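Long-range contact in PilM (PDB 3EOI), which is of unknown function but is probably a plasmid-borne component of a pilus system: residues A[17-31]-A[45-58]. Numbering follows the deposited sequence.
Sequences QAADFIRYMNAINDY and LTSAQLGLPATKNV
The ring of Y24 is held between L52 and T55: L52 CD1 stands over the centre of one face, 3.8 Å from the ring centroid, while T55 CG2 comes down on the opposite face, offset toward the rim. Both are CH-pi contacts. At the edge, in the ring plane, lie P53 O and the helix's own D20 O, with L50 CD1 near the plane; P53 O accepts a 2.6 Å hydrogen bond from Y24 OH. V58 CG1 packs obliquely on Y24 CD1 (3.6 Å). With CG anti to the carbonyl carbon (chi1 -80°), the ring is carried across to segment 45-58. Were Y24 an alanine, P53 O would probably lose its donor and a gap open between L52 and T55. Y31 has Q49 CB over one face, 4.2 Å from the centroid, with L45 CD1 coming obliquely to CD2. Q49 also closes a capping box with T46 at the start of helix 47-50. Between the tyrosines, A27 CB packs on L52 CD1 and I28 CG1 on L50 CD2. The other end is polar. N57 ND2 donates to D20 OD2 on its anti side (2.9 Å), and Q17 NE2 donates a hydrogen bond to N57 O (2.7 Å) from above the carbonyl plane. D20 OD1 is bridged to R23 NH2, which would favour a charged carboxylate. Segment 45-58 thus lies along helix 10-34 as an irregular cover before the chain enters strand 59-63. From the helix, F21 reaches W122 of strand 119-123 and L81 of helix 77-84, and I28 reaches V67 of strand 66-72; V58 packs on V69 of that strand.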
# COMPACT_ATOMS: atom_id res chain seq x y z
N GLN A 17 -3.31 8.49 -6.28
CA GLN A 17 -2.62 7.68 -5.29
C GLN A 17 -3.34 6.35 -5.10
O GLN A 17 -2.69 5.30 -5.02
CB GLN A 17 -2.62 8.42 -3.99
CG GLN A 17 -2.14 7.60 -2.80
CD GLN A 17 -0.68 7.30 -2.86
OE1 GLN A 17 0.15 8.00 -2.21
NE2 GLN A 17 -0.34 6.24 -3.60
N ALA A 18 -4.70 6.33 -5.04
CA ALA A 18 -5.37 5.07 -4.84
C ALA A 18 -5.23 4.22 -6.06
O ALA A 18 -5.08 2.99 -5.93
CB ALA A 18 -6.87 5.34 -4.55
N ALA A 19 -5.32 4.83 -7.25
CA ALA A 19 -5.22 4.01 -8.46
C ALA A 19 -3.84 3.39 -8.56
O ALA A 19 -3.72 2.16 -8.89
CB ALA A 19 -5.53 4.86 -9.73
N ASP A 20 -2.81 4.19 -8.25
CA ASP A 20 -1.44 3.62 -8.22
C ASP A 20 -1.27 2.48 -7.20
O ASP A 20 -0.65 1.43 -7.48
CB ASP A 20 -0.38 4.69 -7.92
CG ASP A 20 -0.31 5.78 -8.98
OD1 ASP A 20 -0.89 5.59 -10.06
OD2 ASP A 20 0.40 6.80 -8.74
N PHE A 21 -1.77 2.73 -5.98
CA PHE A 21 -1.73 1.72 -4.92
C PHE A 21 -2.38 0.41 -5.45
O PHE A 21 -1.86 -0.73 -5.29
CB PHE A 21 -2.50 2.27 -3.72
CG PHE A 21 -2.41 1.45 -2.46
CD1 PHE A 21 -3.04 0.18 -2.37
CD2 PHE A 21 -1.68 1.92 -1.35
CE1 PHE A 21 -2.94 -0.57 -1.23
CE2 PHE A 21 -1.63 1.15 -0.12
CZ PHE A 21 -2.27 -0.12 -0.09
N ILE A 22 -3.58 0.53 -6.02
CA ILE A 22 -4.31 -0.69 -6.39
C ILE A 22 -3.56 -1.41 -7.50
O ILE A 22 -3.47 -2.66 -7.51
CB ILE A 22 -5.75 -0.37 -6.79
CG1 ILE A 22 -6.53 0.03 -5.53
CG2 ILE A 22 -6.41 -1.60 -7.42
CD1 ILE A 22 -7.78 0.76 -5.81
N ARG A 23 -2.99 -0.64 -8.42
CA ARG A 23 -2.25 -1.23 -9.55
C ARG A 23 -1.06 -2.02 -9.08
O ARG A 23 -0.81 -3.18 -9.57
CB ARG A 23 -1.77 -0.11 -10.47
CG ARG A 23 -1.34 -0.57 -11.81
CD ARG A 23 -1.32 0.62 -12.73
NE ARG A 23 -0.32 1.62 -12.31
CZ ARG A 23 -0.60 2.88 -11.94
NH1 ARG A 23 -1.85 3.36 -11.94
NH2 ARG A 23 0.42 3.68 -11.60
N TYR A 24 -0.28 -1.43 -8.17
CA TYR A 24 0.89 -2.12 -7.62
C TYR A 24 0.51 -3.29 -6.72
O TYR A 24 1.11 -4.39 -6.82
CB TYR A 24 1.83 -1.13 -6.88
CG TYR A 24 2.70 -0.36 -7.89
CD1 TYR A 24 2.21 0.79 -8.48
CD2 TYR A 24 3.98 -0.81 -8.29
CE1 TYR A 24 2.92 1.53 -9.40
CE2 TYR A 24 4.74 -0.05 -9.24
CZ TYR A 24 4.18 1.13 -9.78
OH TYR A 24 4.78 1.92 -10.76
N MET A 25 -0.42 -3.07 -5.79
CA MET A 25 -1.00 -4.16 -5.00
C MET A 25 -1.37 -5.38 -5.89
O MET A 25 -0.93 -6.51 -5.64
CB MET A 25 -2.25 -3.67 -4.23
CG MET A 25 -2.92 -4.79 -3.50
SD MET A 25 -4.40 -4.25 -2.49
CE MET A 25 -5.45 -3.75 -3.73
N ASN A 26 -2.20 -5.15 -6.92
CA ASN A 26 -2.64 -6.26 -7.81
C ASN A 26 -1.45 -6.93 -8.49
O ASN A 26 -1.36 -8.17 -8.57
CB ASN A 26 -3.63 -5.77 -8.86
CG ASN A 26 -5.03 -5.70 -8.33
OD1 ASN A 26 -5.41 -6.52 -7.50
ND2 ASN A 26 -5.78 -4.72 -8.78
N ALA A 27 -0.49 -6.13 -8.94
CA ALA A 27 0.68 -6.74 -9.62
C ALA A 27 1.54 -7.59 -8.68
O ALA A 27 2.02 -8.70 -9.05
CB ALA A 27 1.52 -5.67 -10.27
N ILE A 28 1.71 -7.09 -7.46
CA ILE A 28 2.44 -7.83 -6.45
C ILE A 28 1.73 -9.09 -6.01
O ILE A 28 2.34 -10.19 -5.95
CB ILE A 28 2.61 -6.89 -5.22
CG1 ILE A 28 3.64 -5.84 -5.60
CG2 ILE A 28 3.12 -7.67 -4.03
CD1 ILE A 28 3.76 -4.67 -4.61
N ASN A 29 0.43 -8.94 -5.78
CA ASN A 29 -0.43 -10.04 -5.37
C ASN A 29 -0.43 -11.14 -6.44
O ASN A 29 -0.27 -12.33 -6.14
CB ASN A 29 -1.86 -9.53 -5.15
CG ASN A 29 -2.67 -10.44 -4.29
OD1 ASN A 29 -2.18 -11.04 -3.35
ND2 ASN A 29 -3.95 -10.55 -4.62
N ASP A 30 -0.63 -10.74 -7.70
CA ASP A 30 -0.66 -11.71 -8.76
C ASP A 30 0.66 -12.45 -8.88
O ASP A 30 0.66 -13.67 -9.02
CB ASP A 30 -1.03 -11.02 -10.06
CG ASP A 30 -2.48 -10.48 -10.05
OD1 ASP A 30 -3.23 -10.72 -9.05
OD2 ASP A 30 -2.91 -9.84 -11.02
N TYR A 31 1.78 -11.73 -8.78
CA TYR A 31 3.09 -12.40 -8.91
C TYR A 31 3.26 -13.41 -7.76
O TYR A 31 3.74 -14.57 -7.98
CB TYR A 31 4.25 -11.38 -8.80
CG TYR A 31 5.56 -12.04 -9.12
CD1 TYR A 31 5.98 -12.18 -10.45
CD2 TYR A 31 6.37 -12.58 -8.10
CE1 TYR A 31 7.15 -12.88 -10.76
CE2 TYR A 31 7.54 -13.29 -8.41
CZ TYR A 31 7.93 -13.43 -9.74
OH TYR A 31 9.11 -14.08 -10.06
N LEU A 45 9.86 -7.12 -5.00
CA LEU A 45 9.78 -7.63 -6.36
C LEU A 45 10.32 -6.53 -7.27
O LEU A 45 10.30 -5.34 -6.93
CB LEU A 45 8.33 -7.93 -6.73
CG LEU A 45 7.63 -8.90 -5.82
CD1 LEU A 45 6.26 -9.14 -6.39
CD2 LEU A 45 8.38 -10.20 -5.79
N THR A 46 10.77 -6.90 -8.46
CA THR A 46 11.36 -5.89 -9.34
C THR A 46 10.38 -5.28 -10.32
O THR A 46 9.27 -5.78 -10.51
CB THR A 46 12.51 -6.47 -10.18
OG1 THR A 46 11.96 -7.45 -11.07
CG2 THR A 46 13.60 -7.12 -9.28
N SER A 47 10.81 -4.20 -10.98
CA SER A 47 9.99 -3.57 -12.04
C SER A 47 9.67 -4.52 -13.15
O SER A 47 8.51 -4.57 -13.62
CB SER A 47 10.67 -2.31 -12.59
OG SER A 47 10.45 -1.25 -11.67
N ALA A 48 10.64 -5.34 -13.54
CA ALA A 48 10.35 -6.35 -14.55
C ALA A 48 9.28 -7.34 -14.09
O ALA A 48 8.36 -7.65 -14.84
CB ALA A 48 11.61 -7.10 -14.98
N GLN A 49 9.38 -7.84 -12.85
CA GLN A 49 8.36 -8.78 -12.34
C GLN A 49 6.97 -8.17 -12.27
O GLN A 49 5.98 -8.84 -12.58
CB GLN A 49 8.78 -9.36 -11.00
CG GLN A 49 10.03 -10.20 -11.13
CD GLN A 49 10.70 -10.54 -9.81
OE1 GLN A 49 10.69 -9.75 -8.87
NE2 GLN A 49 11.30 -11.71 -9.74
N LEU A 50 6.89 -6.91 -11.88
CA LEU A 50 5.59 -6.23 -11.78
C LEU A 50 5.06 -5.70 -13.13
O LEU A 50 3.86 -5.39 -13.28
CB LEU A 50 5.72 -5.07 -10.81
CG LEU A 50 6.17 -5.53 -9.43
CD1 LEU A 50 6.05 -4.42 -8.48
CD2 LEU A 50 5.37 -6.73 -8.88
N GLY A 51 5.95 -5.55 -14.10
CA GLY A 51 5.57 -4.87 -15.34
C GLY A 51 5.23 -3.41 -15.17
O GLY A 51 4.49 -2.83 -15.98
N LEU A 52 5.78 -2.77 -14.14
CA LEU A 52 5.47 -1.39 -13.85
C LEU A 52 6.80 -0.70 -13.56
O LEU A 52 7.72 -1.33 -13.01
CB LEU A 52 4.55 -1.34 -12.63
CG LEU A 52 3.14 -1.92 -12.82
CD1 LEU A 52 2.46 -2.21 -11.45
CD2 LEU A 52 2.32 -1.00 -13.73
N PRO A 53 6.95 0.57 -13.96
CA PRO A 53 8.22 1.16 -13.62
C PRO A 53 8.20 1.55 -12.17
O PRO A 53 7.24 1.26 -11.48
CB PRO A 53 8.28 2.43 -14.49
CG PRO A 53 6.89 2.81 -14.67
CD PRO A 53 6.05 1.54 -14.63
N ALA A 54 9.29 2.19 -11.74
CA ALA A 54 9.41 2.78 -10.42
C ALA A 54 8.27 3.76 -10.10
O ALA A 54 7.74 4.46 -10.97
CB ALA A 54 10.77 3.48 -10.28
N THR A 55 7.90 3.82 -8.83
CA THR A 55 6.85 4.73 -8.44
C THR A 55 7.21 5.39 -7.13
O THR A 55 7.91 4.80 -6.31
CB THR A 55 5.55 4.00 -8.21
OG1 THR A 55 4.59 4.93 -7.66
CG2 THR A 55 5.78 2.82 -7.25
N LYS A 56 6.71 6.60 -6.93
CA LYS A 56 7.11 7.37 -5.78
C LYS A 56 6.06 7.32 -4.68
O LYS A 56 6.37 7.60 -3.53
CB LYS A 56 7.39 8.82 -6.17
CG LYS A 56 8.46 9.48 -5.31
CD LYS A 56 8.47 8.89 -3.90
CE LYS A 56 9.24 9.77 -2.93
NZ LYS A 56 8.45 10.99 -2.58
N ASN A 57 4.82 6.97 -5.02
CA ASN A 57 3.78 7.09 -4.02
C ASN A 57 3.23 5.76 -3.49
O ASN A 57 2.23 5.76 -2.80
CB ASN A 57 2.65 8.01 -4.48
CG ASN A 57 2.05 7.56 -5.77
OD1 ASN A 57 2.50 6.55 -6.30
ND2 ASN A 57 1.05 8.31 -6.31
N VAL A 58 3.89 4.65 -3.80
CA VAL A 58 3.49 3.37 -3.18
C VAL A 58 4.74 2.55 -2.90
O VAL A 58 5.67 2.56 -3.71
CB VAL A 58 2.44 2.60 -4.00
CG1 VAL A 58 2.73 2.61 -5.45
CG2 VAL A 58 2.28 1.18 -3.46